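Local coordinates for protein aldehyde dehydrogenase (Anabaena variabilis, PDB 4H7N) that probably oxidises aldehydes to carboxylic acids with NAD+ as hydride acceptor, as many members of the aldehyde dehydrogenase family do, at residues A[270-275]-A[370-375]; A[327-332]-A[356-361]; A[12-17]-A[343-348]. All coordinates share one frame; numbering follows the deposited sequence.

From the N terminus, the turn 12-17 comes first, between strands 8-11 and 18-22, and waits over three hundred residues for 343-348 to close interaction 3. Strand 270-275 is met by 370-375 in interaction 1, and within that loop the shorter interaction 2 joins 327-332, which follows helix 311-326, to 356-361. Interaction 3 crosses both others, because 343-348 falls inside each of their loops. Interactions 1 and 2 serve one seven-stranded sheet and meet where Tyr273 OH lies 2.6 Å from His356 NE2, probably a hydrogen bond. Interaction 3 ties the turn 12-17 to the small hairpin 338-345, and Pro348 packs on Met370 of interaction 1.

Interaction 1: A[270-275]-A[370-375]; sequences ERIYVA and MPVMPF
Ile272 and Val274 pair with Val372 and Pro374 as neighbouring parallel strands. Ile272 takes both backbone bonds around Val372: its N gives to Pro371 O, and its O accepts from Met373 N at 2.8 Å. Val274 repeats the pattern, with N to Met373 O and O from Phe375 N. At the start the strands stand further apart: Pro371 has no N-H to offer Glu270 O, and its CG sits 3.3 Å from that oxygen. The tight side holds branched aliphatics, which suit a sheet face buried under helices: Val274 CG2 meets Val372 CG1 at 3.8 Å, and Ile272 CD1 lies beside CB of selenomethionine Met370.

On the other face Phe375 carries the packing. Its chi1 of 58° puts CG between backbone N and carbonyl carbon, which turns the ring back over the neighbouring strand. One face then covers Ala275, whose CA is 3.8 Å from the ring centroid in a CH-pi contact, and CD2 meets Tyr273 CB. Alanine suits this place: with its CB 4.0 Å from Phe375 CZ, anything larger would probably press on the ring. A serine in place of Phe375 would probably leave the Ala275 backbone uncovered and open a gap beside Tyr273.

The solvent side differs in exposure. Pro374, on the Ile272 face, is exposed and covers little of the other strand; on the Tyr273 face, partly exposed selenomethionine Met373 brings SE to the ring edge, 3.9 Å from Tyr273 CE1, a Met-aromatic contact. Tyr273 OH accepts from Arg271 NH1 at 2.8 Å and probably bonds His356 NE2 too, gripping the phenol at its far end.

Within the seven-stranded sheet, 270-275 lies between 370-375 and strand 237-241. Helices 247-259 and 279-292 cover the Ile272 face, and Phe375 reaches across to Ile240.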
ATOM      1  N   GLU A 270      17.953 -17.999 -11.192  1.00 24.41           N
ATOM      2  CA  GLU A 270      17.372 -18.992 -12.065  1.00 25.42           C
ATOM      3  C   GLU A 270      17.755 -18.815 -13.538  1.00 26.29           C
ATOM      4  O   GLU A 270      17.369 -19.616 -14.365  1.00 26.71           O
ATOM      5  CB  GLU A 270      15.862 -18.947 -11.917  1.00 27.99           C
ATOM      6  CG  GLU A 270      15.368 -19.509 -10.572  1.00 27.89           C
ATOM      7  CD  GLU A 270      13.924 -20.075 -10.584  1.00 29.33           C
ATOM      8  OE1 GLU A 270      13.316 -20.204 -11.666  1.00 27.15           O
ATOM      9  OE2 GLU A 270      13.405 -20.365  -9.468  1.00 30.14           O
ATOM     10  N   ARG A 271      18.472 -17.747 -13.862  1.00 27.31           N
ATOM     11  CA  ARG A 271      18.942 -17.476 -15.237  1.00 27.28           C
ATOM     12  C   ARG A 271      20.293 -16.782 -15.157  1.00 25.99           C
ATOM     13  O   ARG A 271      20.446 -15.885 -14.364  1.00 27.56           O
ATOM     14  CB  ARG A 271      18.040 -16.504 -15.959  1.00 26.81           C
ATOM     15  CG  ARG A 271      16.595 -16.874 -15.841  1.00 27.98           C
ATOM     16  CD  ARG A 271      15.743 -15.898 -16.606  1.00 26.45           C
ATOM     17  NE  ARG A 271      15.343 -14.738 -15.847  1.00 24.55           N
ATOM     18  CZ  ARG A 271      15.296 -13.489 -16.328  1.00 25.01           C
ATOM     19  NH1 ARG A 271      15.776 -13.184 -17.534  1.00 26.04           N
ATOM     20  NH2 ARG A 271      14.841 -12.511 -15.565  1.00 24.46           N
ATOM     21  N   ILE A 272      21.239 -17.187 -15.990  1.00 26.91           N
ATOM     22  CA  ILE A 272      22.596 -16.700 -15.926  1.00 26.46           C
ATOM     23  C   ILE A 272      23.058 -16.275 -17.329  1.00 27.13           C
ATOM     24  O   ILE A 272      22.990 -17.086 -18.281  1.00 26.51           O
ATOM     25  CB  ILE A 272      23.512 -17.794 -15.371  1.00 27.40           C
ATOM     26  CG1 ILE A 272      23.064 -18.199 -13.958  1.00 27.35           C
ATOM     27  CG2 ILE A 272      24.920 -17.260 -15.276  1.00 28.21           C
ATOM     28  CD1 ILE A 272      23.558 -19.605 -13.581  1.00 28.50           C
ATOM     29  N   TYR A 273      23.439 -15.002 -17.457  1.00 25.67           N
ATOM     30  CA  TYR A 273      23.885 -14.418 -18.716  1.00 26.17           C
ATOM     31  C   TYR A 273      25.358 -14.066 -18.584  1.00 27.71           C
ATOM     32  O   TYR A 273      25.733 -13.383 -17.641  1.00 28.69           O
ATOM     33  CB  TYR A 273      23.041 -13.179 -19.040  1.00 27.46           C
ATOM     34  CG  TYR A 273      21.570 -13.522 -19.091  1.00 27.20           C
ATOM     35  CD1 TYR A 273      21.016 -14.109 -20.217  1.00 27.37           C
ATOM     36  CD2 TYR A 273      20.760 -13.345 -17.959  1.00 27.33           C
ATOM     37  CE1 TYR A 273      19.693 -14.520 -20.236  1.00 28.02           C
ATOM     38  CE2 TYR A 273      19.427 -13.711 -17.964  1.00 27.00           C
ATOM     39  CZ  TYR A 273      18.902 -14.308 -19.104  1.00 27.18           C
ATOM     40  OH  TYR A 273      17.591 -14.644 -19.084  1.00 26.60           O
ATOM     41  N   VAL A 274      26.203 -14.530 -19.519  1.00 28.14           N
ATOM     42  CA  VAL A 274      27.647 -14.316 -19.411  1.00 29.78           C
ATOM     43  C   VAL A 274      28.219 -13.777 -20.714  1.00 30.68           C
ATOM     44  O   VAL A 274      27.896 -14.269 -21.798  1.00 30.28           O
ATOM     45  CB  VAL A 274      28.380 -15.638 -19.087  1.00 30.41           C
ATOM     46  CG1 VAL A 274      29.842 -15.368 -18.772  1.00 32.80           C
ATOM     47  CG2 VAL A 274      27.718 -16.337 -17.909  1.00 31.40           C
ATOM     48  N   ALA A 275      29.074 -12.770 -20.597  1.00 31.88           N
ATOM     49  CA  ALA A 275      29.775 -12.215 -21.756  1.00 33.32           C
ATOM     50  C   ALA A 275      30.325 -13.379 -22.581  1.00 35.35           C
ATOM     51  O   ALA A 275      30.980 -14.292 -22.015  1.00 33.66           O
ATOM     52  CB  ALA A 275      30.917 -11.338 -21.286  1.00 33.64           C
HETATM   53  N   MSE A 370      20.775 -24.302 -13.371  1.00 29.81           N
HETATM   54  CA  MSE A 370      21.612 -23.187 -13.755  1.00 29.02           C
HETATM   55  C   MSE A 370      21.695 -23.219 -15.260  1.00 30.73           C
HETATM   56  O   MSE A 370      22.586 -23.883 -15.814  1.00 31.00           O
HETATM   57  CB  MSE A 370      22.980 -23.361 -13.117  1.00 27.57           C
HETATM   58  CG  MSE A 370      22.943 -23.062 -11.628  1.00 26.92           C
HETATM   59 SE   MSE A 370      24.587 -23.586 -10.695  0.85 30.23          SE
HETATM   60  CE  MSE A 370      24.364 -25.524 -10.667  1.00 29.56           C
ATOM     61  N   PRO A 371      20.740 -22.592 -15.942  1.00 28.74           N
ATOM     62  CA  PRO A 371      20.856 -22.405 -17.392  1.00 29.05           C
ATOM     63  C   PRO A 371      21.723 -21.195 -17.706  1.00 28.21           C
ATOM     64  O   PRO A 371      21.440 -20.087 -17.218  1.00 27.62           O
ATOM     65  CB  PRO A 371      19.393 -22.158 -17.831  1.00 30.16           C
ATOM     66  CG  PRO A 371      18.699 -21.628 -16.616  1.00 28.77           C
ATOM     67  CD  PRO A 371      19.546 -21.924 -15.402  1.00 29.48           C
ATOM     68  N   VAL A 372      22.731 -21.379 -18.540  1.00 28.43           N
ATOM     69  CA  VAL A 372      23.709 -20.345 -18.828  1.00 28.97           C
ATOM     70  C   VAL A 372      23.713 -19.946 -20.291  1.00 28.83           C
ATOM     71  O   VAL A 372      23.935 -20.773 -21.123  1.00 29.05           O
ATOM     72  CB  VAL A 372      25.121 -20.841 -18.444  1.00 30.07           C
ATOM     73  CG1 VAL A 372      26.127 -19.712 -18.549  1.00 31.97           C
ATOM     74  CG2 VAL A 372      25.089 -21.350 -17.009  1.00 30.04           C
HETATM   75  N   MSE A 373      23.506 -18.670 -20.583  1.00 29.02           N
HETATM   76  CA  MSE A 373      23.451 -18.160 -21.963  1.00 31.26           C
HETATM   77  C   MSE A 373      24.535 -17.136 -22.201  1.00 30.88           C
HETATM   78  O   MSE A 373      24.709 -16.276 -21.376  1.00 31.41           O
HETATM   79  CB  MSE A 373      22.156 -17.351 -22.125  1.00 32.23           C
HETATM   80  CG  MSE A 373      21.117 -18.091 -22.918  1.00 36.05           C
HETATM   81 SE   MSE A 373      19.567 -16.930 -23.248  0.85 35.74          SE
HETATM   82  CE  MSE A 373      19.827 -16.340 -25.094  1.00 37.98           C
ATOM     83  N   PRO A 374      25.235 -17.175 -23.344  1.00 35.55           N
ATOM     84  CA  PRO A 374      26.157 -16.079 -23.657  1.00 35.69           C
ATOM     85  C   PRO A 374      25.442 -14.789 -24.107  1.00 35.52           C
ATOM     86  O   PRO A 374      24.319 -14.858 -24.558  1.00 36.94           O
ATOM     87  CB  PRO A 374      26.985 -16.655 -24.817  1.00 37.04           C
ATOM     88  CG  PRO A 374      26.087 -17.620 -25.486  1.00 38.08           C
ATOM     89  CD  PRO A 374      25.097 -18.122 -24.468  1.00 37.28           C
ATOM     90  N   PHE A 375      26.069 -13.626 -23.952  1.00 36.82           N
ATOM     91  CA  PHE A 375      25.625 -12.406 -24.667  1.00 36.62           C
ATOM     92  C   PHE A 375      26.746 -11.694 -25.447  1.00 38.22           C
ATOM     93  O   PHE A 375      27.891 -11.645 -25.008  1.00 38.12           O
ATOM     94  CB  PHE A 375      24.889 -11.409 -23.750  1.00 34.46           C
ATOM     95  CG  PHE A 375      25.692 -10.946 -22.593  1.00 33.92           C
ATOM     96  CD1 PHE A 375      26.541  -9.864 -22.719  1.00 33.56           C
ATOM     97  CD2 PHE A 375      25.604 -11.585 -21.357  1.00 32.13           C
ATOM     98  CE1 PHE A 375      27.287  -9.411 -21.635  1.00 33.22           C
ATOM     99  CE2 PHE A 375      26.364 -11.141 -20.272  1.00 31.97           C
ATOM    100  CZ  PHE A 375      27.199 -10.048 -20.402  1.00 30.63           C
TER

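Interaction 2: A[327-332]-A[356-361]; sequences KGAVIH and HSMKVM
Lys327 NZ donates to Ser357 O at 2.9 Å, approaching with a tilt of 34° from the carbonyl plane. The lysine chain is extended beyond CG, and this lets it run past the loop: CD passes 3.8 Å from Ser357 OG before the ammonium reaches the carbonyl. Alongside the lysine's aliphatic root, selenomethionine Met358 is extended too, and its terminal methyl makes the nearest contacts. CE lies 3.8 Å from Lys327 CB, 3.5 Å from Lys327 O and 4.1 Å from Ala329 CB. A long, unbranched, apolar chain suits the space alongside Lys327 and Ala329, and the small Ala329 leaves room for its end.

Further out, Gly328 turns the chain at the end of helix 311-326 with positive phi, as the C-prime residue of a Schellman motif; its backbone angles by themselves call for glycine. Asn353 ND2 holds Gly328 O, while Asn355 OD1 bonds Ser357 OG. Asp323 of the helix positions both segments, forming a salt bridge with Lys327 NZ through OD1 and accepting from Lys359 N with OD2.

The ammonium is thus held by the Asp323 carboxylate and the Ser357 carbonyl, while the aliphatic root of the same lysine packs on the Met358 methyl, one side chain serving both polar and apolar needs.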
ATOM      1  N   LYS A 327      14.077 -28.954 -26.457  1.00 39.32           N
ATOM      2  CA  LYS A 327      14.320 -27.761 -27.257  1.00 40.53           C
ATOM      3  C   LYS A 327      15.801 -27.519 -27.538  1.00 41.44           C
ATOM      4  O   LYS A 327      16.168 -26.461 -28.053  1.00 41.80           O
ATOM      5  CB  LYS A 327      13.671 -26.553 -26.565  1.00 39.35           C
ATOM      6  CG  LYS A 327      12.162 -26.585 -26.712  1.00 40.62           C
ATOM      7  CD  LYS A 327      11.469 -25.498 -25.928  1.00 39.80           C
ATOM      8  CE  LYS A 327       9.975 -25.520 -26.263  1.00 42.35           C
ATOM      9  NZ  LYS A 327       9.281 -24.734 -25.199  1.00 43.89           N
ATOM     10  N   GLY A 328      16.649 -28.477 -27.170  1.00 40.05           N
ATOM     11  CA  GLY A 328      18.043 -28.456 -27.573  1.00 40.27           C
ATOM     12  C   GLY A 328      19.027 -28.292 -26.433  1.00 38.91           C
ATOM     13  O   GLY A 328      20.215 -28.302 -26.682  1.00 38.63           O
ATOM     14  N   ALA A 329      18.573 -28.134 -25.190  1.00 37.90           N
ATOM     15  CA  ALA A 329      19.527 -27.843 -24.088  1.00 36.25           C
ATOM     16  C   ALA A 329      20.538 -28.991 -23.938  1.00 37.03           C
ATOM     17  O   ALA A 329      20.237 -30.126 -24.285  1.00 35.90           O
ATOM     18  CB  ALA A 329      18.795 -27.602 -22.784  1.00 35.46           C
ATOM     19  N   VAL A 330      21.746 -28.654 -23.482  1.00 36.60           N
ATOM     20  CA  VAL A 330      22.813 -29.606 -23.176  1.00 37.11           C
ATOM     21  C   VAL A 330      22.988 -29.642 -21.664  1.00 36.90           C
ATOM     22  O   VAL A 330      23.204 -28.610 -21.065  1.00 38.24           O
ATOM     23  CB  VAL A 330      24.149 -29.144 -23.813  1.00 37.93           C
ATOM     24  CG1 VAL A 330      25.317 -30.019 -23.366  1.00 38.43           C
ATOM     25  CG2 VAL A 330      24.038 -29.154 -25.350  1.00 38.93           C
ATOM     26  N   ILE A 331      22.882 -30.813 -21.053  1.00 35.47           N
ATOM     27  CA  ILE A 331      23.032 -30.975 -19.616  1.00 36.52           C
ATOM     28  C   ILE A 331      24.468 -31.363 -19.357  1.00 37.10           C
ATOM     29  O   ILE A 331      24.905 -32.393 -19.846  1.00 35.58           O
ATOM     30  CB  ILE A 331      22.171 -32.143 -19.076  1.00 38.00           C
ATOM     31  CG1 ILE A 331      20.692 -31.995 -19.496  1.00 39.81           C
ATOM     32  CG2 ILE A 331      22.359 -32.331 -17.573  1.00 37.71           C
ATOM     33  CD1 ILE A 331      19.876 -31.066 -18.700  1.00 40.58           C
ATOM     34  N   HIS A 332      25.193 -30.568 -18.582  1.00 35.96           N
ATOM     35  CA  HIS A 332      26.573 -30.905 -18.264  1.00 37.60           C
ATOM     36  C   HIS A 332      26.729 -31.707 -16.982  1.00 38.39           C
ATOM     37  O   HIS A 332      27.698 -32.431 -16.834  1.00 39.77           O
ATOM     38  CB  HIS A 332      27.409 -29.646 -18.202  1.00 37.80           C
ATOM     39  CG  HIS A 332      27.417 -28.891 -19.485  1.00 38.81           C
ATOM     40  ND1 HIS A 332      28.383 -29.072 -20.446  1.00 42.51           N
ATOM     41  CD2 HIS A 332      26.548 -27.995 -19.997  1.00 40.01           C
ATOM     42  CE1 HIS A 332      28.132 -28.299 -21.485  1.00 41.20           C
ATOM     43  NE2 HIS A 332      27.017 -27.642 -21.242  1.00 42.07           N
ATOM     44  N   HIS A 356      15.159 -18.348 -24.419  1.00 36.58           N
ATOM     45  CA  HIS A 356      13.928 -17.933 -23.785  1.00 35.24           C
ATOM     46  C   HIS A 356      12.693 -18.587 -24.438  1.00 37.51           C
ATOM     47  O   HIS A 356      11.568 -18.273 -24.043  1.00 36.89           O
ATOM     48  CB  HIS A 356      13.836 -16.397 -23.783  1.00 35.86           C
ATOM     49  CG  HIS A 356      14.692 -15.731 -22.747  1.00 35.12           C
ATOM     50  ND1 HIS A 356      14.372 -14.508 -22.203  1.00 37.86           N
ATOM     51  CD2 HIS A 356      15.840 -16.118 -22.136  1.00 38.30           C
ATOM     52  CE1 HIS A 356      15.285 -14.163 -21.306  1.00 38.05           C
ATOM     53  NE2 HIS A 356      16.182 -15.129 -21.231  1.00 36.52           N
ATOM     54  N   SER A 357      12.870 -19.533 -25.375  1.00 35.67           N
ATOM     55  CA  SER A 357      11.715 -20.365 -25.777  1.00 37.02           C
ATOM     56  C   SER A 357      11.424 -21.447 -24.728  1.00 36.85           C
ATOM     57  O   SER A 357      10.376 -22.073 -24.766  1.00 36.26           O
ATOM     58  CB  SER A 357      11.939 -21.049 -27.127  1.00 38.64           C
ATOM     59  OG  SER A 357      12.872 -22.114 -27.003  1.00 37.96           O
HETATM   60  N   MSE A 358      12.340 -21.666 -23.785  1.00 34.06           N
HETATM   61  CA  MSE A 358      12.201 -22.769 -22.824  1.00 33.49           C
HETATM   62  C   MSE A 358      11.599 -22.316 -21.496  1.00 33.58           C
HETATM   63  O   MSE A 358      11.881 -21.203 -20.984  1.00 34.63           O
HETATM   64  CB  MSE A 358      13.591 -23.402 -22.534  1.00 33.76           C
HETATM   65  CG  MSE A 358      14.352 -23.852 -23.749  1.00 33.99           C
HETATM   66 SE   MSE A 358      16.244 -24.190 -23.263  1.00 36.35          SE
HETATM   67  CE  MSE A 358      16.733 -24.906 -25.016  1.00 36.58           C
ATOM     68  N   LYS A 359      10.818 -23.200 -20.874  1.00 34.43           N
ATOM     69  CA  LYS A 359      10.216 -22.917 -19.582  1.00 34.66           C
ATOM     70  C   LYS A 359      11.217 -22.604 -18.524  1.00 33.29           C
ATOM     71  O   LYS A 359      10.983 -21.758 -17.660  1.00 29.81           O
ATOM     72  CB  LYS A 359       9.452 -24.128 -19.092  1.00 38.49           C
ATOM     73  CG  LYS A 359       8.196 -24.425 -19.888  1.00 41.40           C
ATOM     74  CD  LYS A 359       7.654 -25.754 -19.389  1.00 43.07           C
ATOM     75  CE  LYS A 359       6.640 -26.361 -20.327  1.00 46.38           C
ATOM     76  NZ  LYS A 359       5.290 -25.980 -19.861  1.00 48.90           N
ATOM     77  N   VAL A 360      12.334 -23.318 -18.557  1.00 34.15           N
ATOM     78  CA  VAL A 360      13.353 -23.142 -17.525  1.00 33.04           C
ATOM     79  C   VAL A 360      13.942 -21.714 -17.504  1.00 31.41           C
ATOM     80  O   VAL A 360      14.554 -21.306 -16.530  1.00 31.14           O
ATOM     81  CB  VAL A 360      14.452 -24.229 -17.682  1.00 33.41           C
ATOM     82  CG1 VAL A 360      15.434 -23.860 -18.780  1.00 33.26           C
ATOM     83  CG2 VAL A 360      15.160 -24.469 -16.365  1.00 33.88           C
HETATM   84  N   MSE A 361      13.793 -20.980 -18.598  1.00 31.06           N
HETATM   85  CA  MSE A 361      14.230 -19.589 -18.681  1.00 32.32           C
HETATM   86  C   MSE A 361      13.129 -18.560 -18.508  1.00 33.70           C
HETATM   87  O   MSE A 361      13.404 -17.349 -18.490  1.00 31.63           O
HETATM   88  CB  MSE A 361      15.034 -19.446 -19.982  1.00 35.47           C
HETATM   89  CG  MSE A 361      16.365 -20.147 -19.676  1.00 39.64           C
HETATM   90 SE   MSE A 361      17.789 -19.405 -20.764  0.85 48.86          SE
HETATM   91  CE  MSE A 361      18.338 -18.111 -19.388  1.00 39.62           C
TER

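Interaction 3: A[12-17]-A[343-348]; sequences NPRTGK and GWWCRP
Arg14 meets Trp345 through two torsions: chi1 of -67° sets CG anti to the carbonyl carbon, and a bend at chi3 of 62° swings the guanidinium back towards strand 343-345, although the side chain starts out pointing away from it. Trp345 likewise has CG anti to its carbonyl carbon and presents the far corner of its indole. Arg14 NH1 lies in the ring plane at the edge, 3.8 Å from Trp345 CH2, with the two planes 75° apart. This is edge contact rather than a cation-pi stack. The polar work of NH1 is done elsewhere, on Ala296 O and Gly79 O, while Trp345 NE1 bonds Leu340 O.

The backbones come closest at Gly343. Pro13 O is 3.5 Å from Gly343 CA, and Arg14 O stands 3.1 Å from Gly343 N at an angle too poor for a hydrogen bond. Glycine suits the place because a CB would run into both carbonyl oxygens. A water completes the join, giving to Pro13 O at 2.8 Å and accepting from Trp344 N at 3.0 Å.

The turn is built from within. Asn12 OD1 accepts from Arg14 N at 2.8 Å, making an Asx turn, and from Thr15 N as well; Thr15 OG1 receives Lys17 N in an ST turn. Gly16, with positive phi, lets the chain come round to strand 18-22.

With two carbonyls crowding Gly343 and no direct hydrogen bond between the segments, it falls to the bridging water to satisfy Pro13 O and Trp344 N, so the link to hairpin 338-345 depends on backbone shape and solvent more than on side-chain chemistry.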
ATOM      1  N   ASN A  12       6.195 -36.677   4.385  1.00 26.88           N
ATOM      2  CA  ASN A  12       7.574 -36.475   4.765  1.00 27.43           C
ATOM      3  C   ASN A  12       8.393 -36.422   3.477  1.00 27.40           C
ATOM      4  O   ASN A  12       8.358 -37.352   2.663  1.00 28.05           O
ATOM      5  CB  ASN A  12       8.020 -37.650   5.620  1.00 29.61           C
ATOM      6  CG  ASN A  12       9.457 -37.555   6.080  1.00 30.26           C
ATOM      7  OD1 ASN A  12      10.372 -37.306   5.330  1.00 28.98           O
ATOM      8  ND2 ASN A  12       9.650 -37.893   7.333  1.00 32.67           N
ATOM      9  N   PRO A  13       9.108 -35.323   3.274  1.00 27.67           N
ATOM     10  CA  PRO A  13       9.841 -35.123   2.023  1.00 28.02           C
ATOM     11  C   PRO A  13      11.077 -36.033   1.836  1.00 28.12           C
ATOM     12  O   PRO A  13      11.521 -36.215   0.722  1.00 27.98           O
ATOM     13  CB  PRO A  13      10.250 -33.658   2.111  1.00 26.22           C
ATOM     14  CG  PRO A  13      10.421 -33.421   3.556  1.00 27.27           C
ATOM     15  CD  PRO A  13       9.252 -34.165   4.172  1.00 27.17           C
ATOM     16  N   ARG A  14      11.619 -36.595   2.910  1.00 30.26           N
ATOM     17  CA  ARG A  14      12.738 -37.536   2.798  1.00 31.57           C
ATOM     18  C   ARG A  14      12.258 -38.939   2.467  1.00 33.16           C
ATOM     19  O   ARG A  14      12.850 -39.626   1.630  1.00 36.48           O
ATOM     20  CB  ARG A  14      13.575 -37.581   4.079  1.00 33.35           C
ATOM     21  CG  ARG A  14      14.314 -36.301   4.359  1.00 33.28           C
ATOM     22  CD  ARG A  14      15.359 -36.415   5.482  1.00 34.66           C
ATOM     23  NE  ARG A  14      16.341 -37.367   5.098  1.00 34.17           N
ATOM     24  CZ  ARG A  14      17.453 -37.115   4.423  1.00 34.26           C
ATOM     25  NH1 ARG A  14      17.858 -35.893   4.115  1.00 33.33           N
ATOM     26  NH2 ARG A  14      18.190 -38.131   4.079  1.00 36.35           N
ATOM     27  N   THR A  15      11.197 -39.379   3.137  1.00 34.06           N
ATOM     28  CA  THR A  15      10.727 -40.742   3.019  1.00 35.07           C
ATOM     29  C   THR A  15       9.560 -40.931   2.083  1.00 36.09           C
ATOM     30  O   THR A  15       9.313 -42.031   1.647  1.00 37.21           O
ATOM     31  CB  THR A  15      10.310 -41.358   4.365  1.00 37.09           C
ATOM     32  OG1 THR A  15       9.101 -40.760   4.838  1.00 33.89           O
ATOM     33  CG2 THR A  15      11.408 -41.293   5.410  1.00 37.47           C
ATOM     34  N   GLY A  16       8.819 -39.877   1.782  1.00 34.37           N
ATOM     35  CA  GLY A  16       7.687 -40.029   0.917  1.00 35.11           C
ATOM     36  C   GLY A  16       6.463 -40.595   1.612  1.00 36.73           C
ATOM     37  O   GLY A  16       5.426 -40.784   0.961  1.00 36.83           O
ATOM     38  N   LYS A  17       6.554 -40.870   2.910  1.00 37.33           N
ATOM     39  CA  LYS A  17       5.410 -41.437   3.641  1.00 40.09           C
ATOM     40  C   LYS A  17       4.696 -40.368   4.419  1.00 36.76           C
ATOM     41  O   LYS A  17       5.275 -39.308   4.735  1.00 33.67           O
ATOM     42  CB  LYS A  17       5.855 -42.464   4.668  1.00 45.04           C
ATOM     43  CG  LYS A  17       6.613 -43.625   4.113  1.00 52.63           C
ATOM     44  CD  LYS A  17       7.103 -44.472   5.290  1.00 60.36           C
ATOM     45  CE  LYS A  17       6.953 -45.949   5.006  1.00 66.26           C
ATOM     46  NZ  LYS A  17       7.779 -46.262   3.810  1.00 70.66           N
ATOM     47  N   GLY A 343      11.951 -40.318  -1.291  1.00 34.83           N
ATOM     48  CA  GLY A 343      11.934 -38.869  -1.528  1.00 33.84           C
ATOM     49  C   GLY A 343      12.304 -38.484  -2.952  1.00 32.59           C
ATOM     50  O   GLY A 343      12.848 -39.292  -3.680  1.00 33.18           O
ATOM     51  N   TRP A 344      12.012 -37.248  -3.344  1.00 31.39           N
ATOM     52  CA  TRP A 344      12.412 -36.737  -4.653  1.00 31.35           C
ATOM     53  C   TRP A 344      13.631 -35.829  -4.480  1.00 29.82           C
ATOM     54  O   TRP A 344      13.686 -35.003  -3.562  1.00 29.11           O
ATOM     55  CB  TRP A 344      11.296 -35.900  -5.302  1.00 31.23           C
ATOM     56  CG  TRP A 344      10.125 -36.684  -5.817  1.00 34.46           C
ATOM     57  CD1 TRP A 344       8.844 -36.644  -5.346  1.00 34.99           C
ATOM     58  CD2 TRP A 344      10.122 -37.611  -6.912  1.00 36.97           C
ATOM     59  NE1 TRP A 344       8.053 -37.496  -6.064  1.00 37.18           N
ATOM     60  CE2 TRP A 344       8.805 -38.105  -7.033  1.00 36.99           C
ATOM     61  CE3 TRP A 344      11.111 -38.077  -7.799  1.00 37.70           C
ATOM     62  CZ2 TRP A 344       8.434 -39.039  -8.011  1.00 38.93           C
ATOM     63  CZ3 TRP A 344      10.763 -39.005  -8.757  1.00 40.48           C
ATOM     64  CH2 TRP A 344       9.420 -39.483  -8.861  1.00 41.36           C
ATOM     65  N   TRP A 345      14.545 -35.942  -5.427  1.00 29.69           N
ATOM     66  CA  TRP A 345      15.824 -35.268  -5.411  1.00 31.10           C
ATOM     67  C   TRP A 345      16.231 -34.793  -6.804  1.00 31.58           C
ATOM     68  O   TRP A 345      15.828 -35.368  -7.825  1.00 32.53           O
ATOM     69  CB  TRP A 345      16.911 -36.213  -4.897  1.00 30.87           C
ATOM     70  CG  TRP A 345      16.589 -36.856  -3.609  1.00 31.59           C
ATOM     71  CD1 TRP A 345      15.803 -37.949  -3.414  1.00 33.39           C
ATOM     72  CD2 TRP A 345      17.069 -36.470  -2.323  1.00 32.43           C
ATOM     73  NE1 TRP A 345      15.740 -38.263  -2.077  1.00 32.64           N
ATOM     74  CE2 TRP A 345      16.515 -37.377  -1.385  1.00 32.26           C
ATOM     75  CE3 TRP A 345      17.921 -35.460  -1.869  1.00 31.19           C
ATOM     76  CZ2 TRP A 345      16.773 -37.296  -0.038  1.00 31.98           C
ATOM     77  CZ3 TRP A 345      18.194 -35.395  -0.519  1.00 31.91           C
ATOM     78  CH2 TRP A 345      17.609 -36.310   0.383  1.00 32.02           C
ATOM     79  N   CYS A 346      17.003 -33.714  -6.825  1.00 32.90           N
ATOM     80  CA  CYS A 346      17.664 -33.227  -8.040  1.00 31.31           C
ATOM     81  C   CYS A 346      18.998 -32.638  -7.631  1.00 30.60           C
ATOM     82  O   CYS A 346      19.082 -31.816  -6.698  1.00 29.91           O
ATOM     83  CB  CYS A 346      16.845 -32.141  -8.738  1.00 31.22           C
ATOM     84  SG  CYS A 346      17.488 -31.725 -10.407  1.00 34.76           S
ATOM     85  N   ARG A 347      20.022 -33.006  -8.363  1.00 30.26           N
ATOM     86  CA  ARG A 347      21.332 -32.437  -8.120  1.00 33.70           C
ATOM     87  C   ARG A 347      21.486 -31.108  -8.844  1.00 32.03           C
ATOM     88  O   ARG A 347      20.790 -30.832  -9.821  1.00 32.55           O
ATOM     89  CB  ARG A 347      22.449 -33.374  -8.586  1.00 36.09           C
ATOM     90  CG  ARG A 347      22.589 -34.636  -7.775  1.00 41.59           C
ATOM     91  CD  ARG A 347      23.682 -35.529  -8.350  1.00 46.95           C
ATOM     92  NE  ARG A 347      24.127 -36.436  -7.298  1.00 54.06           N
ATOM     93  CZ  ARG A 347      23.577 -37.609  -7.012  1.00 54.45           C
ATOM     94  NH1 ARG A 347      22.553 -38.087  -7.725  1.00 57.39           N
ATOM     95  NH2 ARG A 347      24.068 -38.319  -6.003  1.00 58.38           N
ATOM     96  N   PRO A 348      22.416 -30.286  -8.366  1.00 31.90           N
ATOM     97  CA  PRO A 348      22.819 -29.073  -9.087  1.00 30.90           C
ATOM     98  C   PRO A 348      23.047 -29.363 -10.568  1.00 31.10           C
ATOM     99  O   PRO A 348      23.734 -30.304 -10.920  1.00 30.79           O
ATOM    100  CB  PRO A 348      24.126 -28.685  -8.390  1.00 31.93           C
ATOM    101  CG  PRO A 348      23.941 -29.169  -6.990  1.00 31.60           C
ATOM    102  CD  PRO A 348      23.237 -30.493  -7.154  1.00 32.27           C
TER
HETATM  103  O   HOH W   1      10.523 -35.284  -1.670  1.00 26.96           O